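Local coordinates for protein esterase Rv0045c (Mycobacterium tuberculosis, PDB 6WYN) that hydrolyses carboxylic esters, with a preference for short, straight-chain alkyl esters, and is likely involved in ester and lipid metabolism, at residues A[179-184]-A[282-287]. Numbering follows the deposited sequence.
Sequences DVTPSA and GFVTDQ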
# COMPACT_ATOMS: atom_id res chain seq x y z
N ASP A 179 9.48 -1.12 3.04
CA ASP A 179 10.49 -0.83 2.00
C ASP A 179 10.43 0.62 1.53
O ASP A 179 10.54 0.85 0.34
CB ASP A 179 10.34 -1.82 0.84
CG ASP A 179 11.66 -2.14 0.14
OD1 ASP A 179 12.60 -2.51 0.85
OD2 ASP A 179 11.76 -1.97 -1.11
N VAL A 180 10.40 1.58 2.44
CA VAL A 180 10.49 3.00 2.06
C VAL A 180 11.03 3.86 3.20
O VAL A 180 10.80 3.56 4.36
CB VAL A 180 9.10 3.50 1.60
CG1 VAL A 180 8.17 3.65 2.80
CG2 VAL A 180 9.20 4.79 0.80
N THR A 181 11.68 4.97 2.82
CA THR A 181 11.94 6.15 3.69
C THR A 181 11.66 7.39 2.84
O THR A 181 11.58 7.29 1.62
CB THR A 181 13.39 6.16 4.22
OG1 THR A 181 14.20 6.63 3.13
CG2 THR A 181 13.90 4.81 4.67
N PRO A 182 11.56 8.60 3.41
CA PRO A 182 11.40 9.80 2.59
C PRO A 182 12.46 9.90 1.50
O PRO A 182 12.12 10.07 0.33
CB PRO A 182 11.53 10.91 3.61
CG PRO A 182 10.94 10.27 4.84
CD PRO A 182 11.56 8.89 4.86
N SER A 183 13.74 9.69 1.86
CA SER A 183 14.86 9.79 0.89
C SER A 183 14.68 8.76 -0.24
O SER A 183 14.95 9.08 -1.41
CB SER A 183 16.20 9.65 1.58
OG SER A 183 16.31 10.65 2.59
N ALA A 184 14.28 7.53 0.09
CA ALA A 184 14.21 6.44 -0.90
C ALA A 184 13.13 6.76 -1.94
O ALA A 184 13.36 6.57 -3.16
CB ALA A 184 13.94 5.13 -0.19
N GLY A 282 16.74 -3.07 -3.78
CA GLY A 282 17.70 -1.95 -3.69
C GLY A 282 17.02 -0.63 -3.35
O GLY A 282 17.72 0.39 -3.20
N PHE A 283 15.71 -0.63 -3.15
CA PHE A 283 14.95 0.63 -3.03
C PHE A 283 15.47 1.46 -1.86
O PHE A 283 15.66 2.68 -1.98
CB PHE A 283 13.47 0.30 -2.91
CG PHE A 283 12.57 1.46 -3.21
CD1 PHE A 283 12.18 2.32 -2.20
CD2 PHE A 283 12.09 1.66 -4.49
CE1 PHE A 283 11.32 3.38 -2.46
CE2 PHE A 283 11.23 2.73 -4.76
CZ PHE A 283 10.84 3.57 -3.73
N VAL A 284 15.64 0.80 -0.72
CA VAL A 284 16.13 1.42 0.52
C VAL A 284 17.59 0.97 0.73
O VAL A 284 17.81 -0.23 0.79
CB VAL A 284 15.25 1.03 1.71
CG1 VAL A 284 15.78 1.65 3.02
CG2 VAL A 284 13.78 1.40 1.42
N THR A 285 18.51 1.93 0.87
CA THR A 285 19.94 1.69 1.13
C THR A 285 20.22 1.62 2.62
O THR A 285 19.41 2.12 3.46
CB THR A 285 20.80 2.80 0.52
OG1 THR A 285 20.54 4.00 1.24
CG2 THR A 285 20.53 2.94 -0.94
N ASP A 286 21.39 1.10 2.98
CA ASP A 286 21.86 1.13 4.39
C ASP A 286 21.94 2.56 4.90
O ASP A 286 21.57 2.81 6.05
CB ASP A 286 23.23 0.44 4.54
CG ASP A 286 23.15 -1.08 4.34
OD1 ASP A 286 22.04 -1.66 4.42
OD2 ASP A 286 24.19 -1.67 4.06
N GLN A 287 22.42 3.49 4.08
CA GLN A 287 22.46 4.92 4.47
C GLN A 287 21.03 5.45 4.70
O GLN A 287 20.79 6.21 5.67
CB GLN A 287 23.20 5.70 3.37
CG GLN A 287 24.03 6.84 3.93
CD GLN A 287 25.31 6.43 4.64
OE1 GLN A 287 26.33 6.15 4.01
NE2 GLN A 287 25.31 6.53 5.97
O HOH W 1 15.29 -2.04 0.15
O HOH W 2 14.99 4.39 -4.16
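Asp179 OD1 lies 2.8 Å from water 1, which accepts from Val284 N and so can bridge the carboxylate to the 282-287 backbone. Gly278 N donates to OD1 as well. OD2 is gripped by His310 ND1 and Ser281 OG. Asp179 OD2 also sits 3.4 Å from Phe283 CB. Both carboxylate oxygens are therefore held, which should fix the rotation of the group. With chi1 at -162°, the ring of Phe283 swings away from its own N and comes obliquely against the 179-184 segment. Phe283 CD1 is 3.4 Å from Asp179 O. Ala184 CB lies 3.9 Å from the same Phe283 CD1. Val180 CG2 lies alongside CE1. Water 2 sits over the centre of one ring face, within hydrogen-bonding reach of Ala184 O and Phe283 O, and can bridge the segments. Val284 CG2 presses against Asp179 C at 3.4 Å, while Val284 CG1 meets Thr181 CG2. Thr181 OG1 caps helix 182-200 by accepting from Ala184 N. The ring of Phe283 also stacks on His310 and meets His188, a substrate-selectivity site. The contact holds the acid of the probable Ser155-His310-Asp179 catalytic triad, placed after strand 174-178 of the alpha/beta-hydrolase fold.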